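Local coordinates for foldase protein PrsA (Bacillus subtilis, PDB 4WO7), which assists the folding of secreted proteins outside the cell membrane and has peptidyl-prolyl cis-trans isomerase activity that is not essential for this role in vivo, at residues D54-N59 against T94-K99; V45-Y50 against Q87-L92; E134-K139 against K151-D156. All blocks are in the same frame, centred on the assembly; numbering follows the deposited sequence.

Contact 1 (D54-N59 against T94-K99); sequences DKEIDN and TQKAAK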
loop_
_atom_site.group_PDB
_atom_site.type_symbol
_atom_site.label_atom_id
_atom_site.label_comp_id
_atom_site.label_asym_id
_atom_site.label_seq_id
_atom_site.Cartn_x
_atom_site.Cartn_y
_atom_site.Cartn_z
ATOM N N ASP A 54 -16.941 20.911 18.320
ATOM C CA ASP A 54 -16.351 19.841 19.114
ATOM C C ASP A 54 -17.382 18.748 19.419
ATOM O O ASP A 54 -17.012 17.618 19.740
ATOM C CB ASP A 54 -15.736 20.402 20.396
ATOM C CG ASP A 54 -14.608 21.380 20.118
ATOM O OD1 ASP A 54 -14.889 22.553 19.793
ATOM O OD2 ASP A 54 -13.431 20.974 20.226
ATOM N N LYS A 55 -18.669 19.083 19.339
ATOM C CA LYS A 55 -19.720 18.080 19.495
ATOM C C LYS A 55 -19.576 17.047 18.394
ATOM O O LYS A 55 -19.598 15.840 18.636
ATOM C CB LYS A 55 -21.115 18.719 19.408
ATOM C CG LYS A 55 -22.287 17.725 19.471
ATOM C CD LYS A 55 -23.616 18.384 19.085
ATOM C CE LYS A 55 -24.792 17.414 19.199
ATOM N NZ LYS A 55 -26.103 18.057 18.885
ATOM N N GLU A 56 -19.435 17.556 17.178
ATOM C CA GLU A 56 -19.280 16.742 15.984
ATOM C C GLU A 56 -17.959 15.975 15.978
ATOM O O GLU A 56 -17.905 14.813 15.576
ATOM C CB GLU A 56 -19.388 17.636 14.753
ATOM C CG GLU A 56 -20.765 18.261 14.602
ATOM C CD GLU A 56 -20.835 19.274 13.478
ATOM O OE1 GLU A 56 -21.225 18.896 12.356
ATOM O OE2 GLU A 56 -20.515 20.455 13.728
ATOM N N ILE A 57 -16.893 16.641 16.412
ATOM C CA ILE A 57 -15.564 16.039 16.429
ATOM C C ILE A 57 -15.501 14.792 17.304
ATOM O O ILE A 57 -15.019 13.746 16.870
ATOM C CB ILE A 57 -14.498 17.057 16.918
ATOM C CG1 ILE A 57 -14.279 18.133 15.853
ATOM C CG2 ILE A 57 -13.167 16.367 17.237
ATOM C CD1 ILE A 57 -13.446 19.316 16.317
ATOM N N ASP A 58 -15.986 14.910 18.533
ATOM C CA ASP A 58 -15.931 13.810 19.489
ATOM C C ASP A 58 -16.693 12.574 18.998
ATOM O O ASP A 58 -16.245 11.451 19.199
ATOM C CB ASP A 58 -16.471 14.275 20.846
ATOM C CG ASP A 58 -15.478 15.151 21.597
ATOM O OD1 ASP A 58 -14.637 15.797 20.936
ATOM O OD2 ASP A 58 -15.544 15.205 22.844
ATOM N N ASN A 59 -17.839 12.782 18.357
ATOM C CA ASN A 59 -18.638 11.675 17.825
ATOM C C ASN A 59 -17.905 10.768 16.831
ATOM O O ASN A 59 -18.005 9.543 16.917
ATOM C CB ASN A 59 -19.904 12.232 17.167
ATOM C CG ASN A 59 -20.908 12.744 18.184
ATOM O OD1 ASN A 59 -20.619 12.798 19.381
ATOM N ND2 ASN A 59 -22.081 13.148 17.714
ATOM N N THR A 94 -13.911 17.414 4.985
ATOM C CA THR A 94 -13.891 16.885 3.623
ATOM C C THR A 94 -15.179 16.104 3.354
ATOM O O THR A 94 -15.631 15.989 2.212
ATOM C CB THR A 94 -12.665 15.977 3.376
ATOM O OG1 THR A 94 -12.629 14.943 4.369
ATOM C CG2 THR A 94 -11.370 16.785 3.449
ATOM N N GLN A 95 -15.766 15.573 4.421
ATOM C CA GLN A 95 -17.025 14.849 4.319
ATOM C C GLN A 95 -18.165 15.821 4.024
ATOM O O GLN A 95 -19.025 15.562 3.179
ATOM C CB GLN A 95 -17.303 14.083 5.611
ATOM C CG GLN A 95 -16.544 12.782 5.716
ATOM C CD GLN A 95 -17.106 11.715 4.805
ATOM O OE1 GLN A 95 -18.279 11.347 4.903
ATOM N NE2 GLN A 95 -16.283 11.243 3.881
ATOM N N LYS A 96 -18.161 16.943 4.732
ATOM C CA LYS A 96 -19.199 17.948 4.576
ATOM C C LYS A 96 -19.096 18.574 3.193
ATOM O O LYS A 96 -20.110 18.855 2.552
ATOM C CB LYS A 96 -19.111 19.008 5.677
ATOM C CG LYS A 96 -19.713 18.553 7.001
ATOM C CD LYS A 96 -19.840 19.699 7.991
ATOM C CE LYS A 96 -20.815 19.356 9.103
ATOM N NZ LYS A 96 -20.972 20.488 10.052
ATOM N N ALA A 97 -17.864 18.794 2.742
ATOM C CA ALA A 97 -17.615 19.326 1.412
ATOM C C ALA A 97 -18.159 18.376 0.355
ATOM O O ALA A 97 -18.781 18.812 -0.611
ATOM C CB ALA A 97 -16.123 19.551 1.191
ATOM N N ALA A 98 -17.926 17.080 0.543
ATOM C CA ALA A 98 -18.391 16.068 -0.402
ATOM C C ALA A 98 -19.917 15.954 -0.464
ATOM O O ALA A 98 -20.493 15.780 -1.535
ATOM C CB ALA A 98 -17.800 14.721 -0.036
ATOM N N LYS A 99 -20.566 16.043 0.688
ATOM C CA LYS A 99 -22.021 15.969 0.733
ATOM C C LYS A 99 -22.655 17.120 -0.047
ATOM O O LYS A 99 -23.640 16.924 -0.756
ATOM C CB LYS A 99 -22.514 15.947 2.179
ATOM C CG LYS A 99 -22.458 14.562 2.811
ATOM C CD LYS A 99 -22.619 14.615 4.319
ATOM C CE LYS A 99 -22.484 13.227 4.929
ATOM N NZ LYS A 99 -22.608 13.259 6.408
#

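Contact 2 (V45-Y50 against Q87-L92); sequences VLDKKY and QVKYEL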
loop_
_atom_site.group_PDB
_atom_site.type_symbol
_atom_site.label_atom_id
_atom_site.label_comp_id
_atom_site.label_asym_id
_atom_site.label_seq_id
_atom_site.Cartn_x
_atom_site.Cartn_y
_atom_site.Cartn_z
ATOM N N VAL A 45 -9.638 26.374 4.102
ATOM C CA VAL A 45 -10.723 26.820 3.245
ATOM C C VAL A 45 -12.025 26.202 3.723
ATOM O O VAL A 45 -13.019 26.907 3.896
ATOM C CB VAL A 45 -10.443 26.488 1.761
ATOM C CG1 VAL A 45 -11.692 26.643 0.897
ATOM C CG2 VAL A 45 -9.316 27.376 1.242
ATOM N N LEU A 46 -12.022 24.893 3.951
ATOM C CA LEU A 46 -13.239 24.210 4.385
ATOM C C LEU A 46 -13.707 24.640 5.783
ATOM O O LEU A 46 -14.908 24.725 6.032
ATOM C CB LEU A 46 -13.046 22.693 4.351
ATOM C CG LEU A 46 -12.796 22.123 2.952
ATOM C CD1 LEU A 46 -12.619 20.617 3.001
ATOM C CD2 LEU A 46 -13.900 22.507 1.978
ATOM N N ASP A 47 -12.779 24.922 6.695
ATOM C CA ASP A 47 -13.175 25.323 8.046
ATOM C C ASP A 47 -13.894 26.655 8.040
ATOM O O ASP A 47 -14.706 26.943 8.919
ATOM C CB ASP A 47 -11.965 25.431 8.971
ATOM C CG ASP A 47 -12.354 25.767 10.402
ATOM O OD1 ASP A 47 -13.397 25.265 10.878
ATOM O OD2 ASP A 47 -11.613 26.536 11.052
ATOM N N LYS A 48 -13.598 27.463 7.034
ATOM C CA LYS A 48 -14.239 28.758 6.891
ATOM C C LYS A 48 -15.617 28.622 6.241
ATOM O O LYS A 48 -16.537 29.384 6.548
ATOM C CB LYS A 48 -13.338 29.708 6.106
ATOM C CG LYS A 48 -13.891 31.110 5.990
ATOM C CD LYS A 48 -12.860 32.029 5.381
ATOM C CE LYS A 48 -13.345 33.461 5.356
ATOM N NZ LYS A 48 -12.287 34.378 4.860
ATOM N N LYS A 49 -15.753 27.652 5.340
ATOM C CA LYS A 49 -17.022 27.420 4.655
ATOM C C LYS A 49 -17.966 26.618 5.534
ATOM O O LYS A 49 -19.028 27.105 5.918
ATOM C CB LYS A 49 -16.785 26.697 3.328
ATOM C CG LYS A 49 -18.032 26.502 2.468
ATOM C CD LYS A 49 -17.653 26.117 1.046
ATOM C CE LYS A 49 -18.880 26.045 0.153
ATOM N NZ LYS A 49 -18.545 25.718 -1.263
ATOM N N TYR A 50 -17.583 25.384 5.841
ATOM C CA TYR A 50 -18.409 24.526 6.670
ATOM C C TYR A 50 -17.967 24.749 8.095
ATOM O O TYR A 50 -16.823 25.142 8.332
ATOM C CB TYR A 50 -18.263 23.068 6.263
ATOM C CG TYR A 50 -18.483 22.899 4.794
ATOM C CD1 TYR A 50 -19.758 22.764 4.269
ATOM C CD2 TYR A 50 -17.411 22.923 3.923
ATOM C CE1 TYR A 50 -19.954 22.634 2.918
ATOM C CE2 TYR A 50 -17.592 22.795 2.576
ATOM C CZ TYR A 50 -18.865 22.656 2.073
ATOM O OH TYR A 50 -19.030 22.527 0.716
ATOM N N GLN A 87 -7.016 15.856 12.810
ATOM C CA GLN A 87 -7.155 14.933 11.690
ATOM C C GLN A 87 -8.607 14.533 11.497
ATOM O O GLN A 87 -9.091 14.405 10.371
ATOM C CB GLN A 87 -6.324 13.673 11.936
ATOM C CG GLN A 87 -4.833 13.909 12.033
ATOM C CD GLN A 87 -4.316 14.828 10.958
ATOM O OE1 GLN A 87 -4.481 14.563 9.767
ATOM N NE2 GLN A 87 -3.694 15.927 11.368
ATOM N N VAL A 88 -9.296 14.346 12.614
ATOM C CA VAL A 88 -10.709 14.014 12.595
ATOM C C VAL A 88 -11.505 15.199 12.067
ATOM O O VAL A 88 -12.445 15.022 11.292
ATOM C CB VAL A 88 -11.203 13.603 13.998
ATOM C CG1 VAL A 88 -12.731 13.617 14.074
ATOM C CG2 VAL A 88 -10.651 12.229 14.364
ATOM N N LYS A 89 -11.134 16.403 12.493
ATOM C CA LYS A 89 -11.809 17.603 12.025
ATOM C C LYS A 89 -11.661 17.716 10.514
ATOM O O LYS A 89 -12.604 18.078 9.813
ATOM C CB LYS A 89 -11.260 18.858 12.713
ATOM C CG LYS A 89 -11.967 20.133 12.264
ATOM C CD LYS A 89 -11.463 21.378 12.971
ATOM C CE LYS A 89 -12.300 22.580 12.566
ATOM N NZ LYS A 89 -11.775 23.863 13.098
ATOM N N TYR A 90 -10.472 17.387 10.019
ATOM C CA TYR A 90 -10.203 17.435 8.591
ATOM C C TYR A 90 -11.072 16.440 7.826
ATOM O O TYR A 90 -11.631 16.786 6.787
ATOM C CB TYR A 90 -8.721 17.176 8.314
ATOM C CG TYR A 90 -8.372 17.112 6.845
ATOM C CD1 TYR A 90 -8.682 18.162 5.991
ATOM C CD2 TYR A 90 -7.704 16.017 6.315
ATOM C CE1 TYR A 90 -8.363 18.110 4.649
ATOM C CE2 TYR A 90 -7.368 15.962 4.972
ATOM C CZ TYR A 90 -7.701 17.013 4.148
ATOM O OH TYR A 90 -7.381 16.972 2.812
ATOM N N GLU A 91 -11.207 15.217 8.336
ATOM C CA GLU A 91 -12.066 14.233 7.680
ATOM C C GLU A 91 -13.521 14.713 7.657
ATOM O O GLU A 91 -14.198 14.615 6.633
ATOM C CB GLU A 91 -11.979 12.863 8.360
ATOM C CG GLU A 91 -12.737 11.778 7.592
ATOM C CD GLU A 91 -12.634 10.403 8.231
ATOM O OE1 GLU A 91 -12.861 10.290 9.456
ATOM O OE2 GLU A 91 -12.341 9.431 7.504
ATOM N N LEU A 92 -14.001 15.228 8.784
ATOM C CA LEU A 92 -15.382 15.695 8.873
ATOM C C LEU A 92 -15.618 16.847 7.899
ATOM O O LEU A 92 -16.682 16.941 7.289
ATOM C CB LEU A 92 -15.735 16.129 10.301
ATOM C CG LEU A 92 -15.783 15.043 11.384
ATOM C CD1 LEU A 92 -15.990 15.650 12.767
ATOM C CD2 LEU A 92 -16.882 14.032 11.097
#

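Contact 3 (E134-K139 against K151-D156); sequences EEVEKK and KEYSTD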
loop_
_atom_site.group_PDB
_atom_site.type_symbol
_atom_site.label_atom_id
_atom_site.label_comp_id
_atom_site.label_asym_id
_atom_site.label_seq_id
_atom_site.Cartn_x
_atom_site.Cartn_y
_atom_site.Cartn_z
ATOM N N GLU A 134 -25.972 -20.378 22.208
ATOM C CA GLU A 134 -27.259 -20.659 22.836
ATOM C C GLU A 134 -27.497 -19.698 23.997
ATOM O O GLU A 134 -28.640 -19.417 24.356
ATOM C CB GLU A 134 -27.327 -22.108 23.318
ATOM C CG GLU A 134 -27.379 -23.117 22.179
ATOM C CD GLU A 134 -27.327 -24.558 22.648
ATOM O OE1 GLU A 134 -28.249 -25.324 22.283
ATOM O OE2 GLU A 134 -26.353 -24.933 23.338
ATOM N N GLU A 135 -26.410 -19.196 24.576
ATOM C CA GLU A 135 -26.492 -18.147 25.586
ATOM C C GLU A 135 -27.071 -16.888 24.962
ATOM O O GLU A 135 -27.955 -16.241 25.525
ATOM C CB GLU A 135 -25.105 -17.848 26.161
ATOM C CG GLU A 135 -25.076 -16.721 27.188
ATOM C CD GLU A 135 -23.683 -16.475 27.745
ATOM O OE1 GLU A 135 -22.705 -16.966 27.139
ATOM O OE2 GLU A 135 -23.565 -15.790 28.784
ATOM N N VAL A 136 -26.567 -16.566 23.777
ATOM C CA VAL A 136 -27.011 -15.402 23.026
ATOM C C VAL A 136 -28.402 -15.631 22.452
ATOM O O VAL A 136 -29.211 -14.706 22.386
ATOM C CB VAL A 136 -26.024 -15.068 21.889
ATOM C CG1 VAL A 136 -26.551 -13.947 20.999
ATOM C CG2 VAL A 136 -24.664 -14.717 22.463
ATOM N N GLU A 137 -28.676 -16.865 22.042
ATOM C CA GLU A 137 -29.990 -17.208 21.516
ATOM C C GLU A 137 -31.037 -16.969 22.603
ATOM O O GLU A 137 -32.140 -16.496 22.322
ATOM C CB GLU A 137 -30.024 -18.659 21.031
ATOM C CG GLU A 137 -31.223 -18.977 20.153
ATOM C CD GLU A 137 -31.162 -18.270 18.812
ATOM O OE1 GLU A 137 -30.096 -18.321 18.159
ATOM O OE2 GLU A 137 -32.175 -17.659 18.411
ATOM N N LYS A 138 -30.687 -17.292 23.846
ATOM C CA LYS A 138 -31.606 -17.100 24.966
ATOM C C LYS A 138 -31.751 -15.634 25.358
ATOM O O LYS A 138 -32.829 -15.199 25.760
ATOM C CB LYS A 138 -31.175 -17.905 26.196
ATOM C CG LYS A 138 -31.456 -19.391 26.102
ATOM C CD LYS A 138 -30.932 -20.130 27.319
ATOM C CE LYS A 138 -31.175 -21.622 27.192
ATOM N NZ LYS A 138 -32.633 -21.950 27.104
ATOM N N LYS A 139 -30.681 -14.864 25.217
ATOM C CA LYS A 139 -30.739 -13.441 25.531
ATOM C C LYS A 139 -31.625 -12.726 24.509
ATOM O O LYS A 139 -32.327 -11.768 24.840
ATOM C CB LYS A 139 -29.322 -12.855 25.572
ATOM C CG LYS A 139 -28.627 -13.126 26.900
ATOM C CD LYS A 139 -27.231 -12.517 26.986
ATOM C CE LYS A 139 -26.724 -12.469 28.422
ATOM N NZ LYS A 139 -27.481 -11.466 29.215
ATOM N N LYS A 151 -22.636 -6.308 19.553
ATOM C CA LYS A 151 -21.567 -5.485 20.103
ATOM C C LYS A 151 -20.936 -6.177 21.300
ATOM O O LYS A 151 -19.735 -6.045 21.531
ATOM C CB LYS A 151 -22.060 -4.095 20.519
ATOM C CG LYS A 151 -22.395 -3.161 19.373
ATOM C CD LYS A 151 -23.073 -1.896 19.874
ATOM C CE LYS A 151 -23.412 -0.958 18.728
ATOM N NZ LYS A 151 -24.521 -1.454 17.873
ATOM N N GLU A 152 -21.737 -6.922 22.056
ATOM C CA GLU A 152 -21.237 -7.557 23.269
ATOM C C GLU A 152 -20.494 -8.864 22.986
ATOM O O GLU A 152 -19.482 -9.147 23.628
ATOM C CB GLU A 152 -22.380 -7.828 24.250
ATOM C CG GLU A 152 -21.908 -8.361 25.598
ATOM C CD GLU A 152 -23.055 -8.617 26.555
ATOM O OE1 GLU A 152 -24.201 -8.249 26.216
ATOM O OE2 GLU A 152 -22.812 -9.181 27.644
ATOM N N TYR A 153 -20.991 -9.653 22.032
ATOM C CA TYR A 153 -20.493 -11.015 21.826
ATOM C C TYR A 153 -19.739 -11.266 20.522
ATOM O O TYR A 153 -18.796 -12.058 20.505
ATOM C CB TYR A 153 -21.666 -11.993 21.888
ATOM C CG TYR A 153 -22.241 -12.170 23.270
ATOM C CD1 TYR A 153 -23.177 -11.277 23.776
ATOM C CD2 TYR A 153 -21.867 -13.245 24.062
ATOM C CE1 TYR A 153 -23.705 -11.440 25.040
ATOM C CE2 TYR A 153 -22.393 -13.418 25.324
ATOM C CZ TYR A 153 -23.312 -12.516 25.807
ATOM O OH TYR A 153 -23.832 -12.693 27.066
ATOM N N SER A 154 -20.127 -10.598 19.441
ATOM C CA SER A 154 -19.616 -10.983 18.125
ATOM C C SER A 154 -18.112 -10.738 18.011
ATOM O O SER A 154 -17.586 -9.733 18.489
ATOM C CB SER A 154 -20.355 -10.257 17.001
ATOM O OG SER A 154 -20.099 -10.901 15.759
ATOM N N THR A 155 -17.438 -11.682 17.361
ATOM C CA THR A 155 -15.996 -11.637 17.157
ATOM C C THR A 155 -15.643 -10.868 15.890
ATOM O O THR A 155 -14.539 -10.343 15.755
ATOM C CB THR A 155 -15.422 -13.080 17.042
ATOM O OG1 THR A 155 -15.844 -13.867 18.162
ATOM C CG2 THR A 155 -13.898 -13.092 16.959
ATOM N N ASP A 156 -16.606 -10.784 14.978
ATOM C CA ASP A 156 -16.399 -10.160 13.675
ATOM C C ASP A 156 -16.285 -8.632 13.723
ATOM O O ASP A 156 -16.645 -7.993 14.712
ATOM C CB ASP A 156 -17.535 -10.574 12.736
ATOM C CG ASP A 156 -17.255 -10.226 11.291
ATOM O OD1 ASP A 156 -16.312 -10.805 10.712
ATOM O OD2 ASP A 156 -17.978 -9.377 10.732
#

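Contact 1 (D54-N59 against T94-K99)
Glu-56 and Lys-96 carry this contact by themselves, two long side chains meeting between helix 54-67 and helix 81-101. Their CA atoms, the nearest pair across the two segments, stand 11.5 Å apart, so the backbones do not touch and the gap is spanned by side-chain length. In both residues CG lies beside the backbone N and anti to the carbonyl carbon (chi1 -65° in Glu-56, -79° in Lys-96), and both chains run extended from there. They cross at about a right angle, and only their polar ends meet. Lys-96 NZ donates to Glu-56 OE1 at 2.8 Å, a hydrogen bond within a salt bridge, and it uses the syn lone pair of OE1, on the side of the other carboxylate oxygen. The ammonium is held off-centre: Lys-96 NZ lies 3.7 Å from Glu-56 OE2, well beyond its distance to OE1. That second oxygen accepts a hydrogen bond from the backbone N of Ser-53, just before helix 54-67. Lys-96 NZ also reaches Lys-51 O, in the turn before that helix. The two carboxylate oxygens thus have different partners, which probably limits the group's rotation, while the lysine charge ties helix 81-101 to both helix 54-67 and its preceding turn; the bridge probably depends on charge and hydrogen bonding far more than on apolar burial.

Contact 2 (V45-Y50 against Q87-L92)
Lys-89 reaches from helix 81-101 to Asp-47 in the last turns of helix 21-49, and its course can be followed atom by atom. CB sets out beside the partner helix instead of straight at it. CG then lies anti to the backbone N (chi1 -179°), and every later torsion is close to 180°, which carries CG and CD across the gap in a straight run. CE is the first atom to meet the other segment, with Lys-89 CE 3.4 Å from Asp-47 OD1. Lys-89 NZ finishes 3.1 Å from the same Asp-47 OD1, in a weak hydrogen bond that belongs to a salt bridge. Asp-47 OD2 and Asp-47 CG are both 3.4 Å from Lys-89 NZ, because the ammonium sits over the face of the carboxylate, well out of its plane, in line with the weakness of the bond. Asp-47 comes to this place with CG also anti to its own N (chi1 -177°), and the two side chains cross at about a right angle. With an alanine here in place of Asp-47, the Lys-89 ammonium is likely to lose its carboxylate mate across the helices and the long chain to be freer to turn.

Close by, Leu-46 touches Ala-97 on helix 81-101, and Tyr-90 bonds through OH to Gln-42 OE1 on helix 21-49. On helix 21-49 too, Val-45 packs on Thr-14 of the second subunit, so this helix end also serves the dimer. Where helix 21-49 closes, an aspartate would be expected to sit unfavourably against the carbonyl end of the helix dipole; the lysine probably offsets that cost, through a link that the out-of-plane approach suggests is mainly electrostatic.

Contact 3 (E134-K139 against K151-D156)
Val-136 and Tyr-153 bring the two backbones closest, their CA atoms 7.9 Å apart, where Tyr-153 closes helix 146-153. The tyrosine side chain sets out toward helix 130-142 and meets three residues there. Val-136 CG2 sits over one ring face, 3.7 Å from the Tyr-153 ring centroid and 18° off the normal, a CH-pi contact displaced toward the rim; its nearest ring atom is Tyr-153 CD2, at 3.5 Å. CG1 is anti to the backbone N (chi1 174°), which leaves CG2, beside the N, to meet the ring.

The same valine touches Ile-125 and Ile-202 on two strands of the central antiparallel sheet, so the contact joins neighbouring helices flanking the sheet of a parvulin-type (PpiC) PPIase domain. Thr-155, after the helix, makes backbone hydrogen bonds with Leu-126 of strand 119-127.

Lys-139 crosses the tyrosine at about a right angle, with Lys-139 CE 3.2 Å from Tyr-153 OH and CD just behind; a bend at its last torsion turns NZ off to a salt bridge with Glu-144. Extended Glu-135 brings OE2 to 3.6 Å from Tyr-153 OH, its carboxylate plane 73° from the ring.

In the fold
Contacts 1 and 2 lie at the surface of one helical region, their centres 7 Å apart, and both use helix 81-101: its later turns reach helix 54-67 and its earlier turns the end of helix 21-49. Since those two helices are consecutive, the segments alternate along the chain, and direct packing such as Leu-92 against Ile-57 joins the two contacts. Each is a lysine-carboxylate pair burying little area. Contact 3 is separate, about 38 Å between centres from contact 2, on the opposite side of the chain's centre. Partly buried, it works through an aromatic ring and a valine instead of paired charges, in keeping with its place against a sheet.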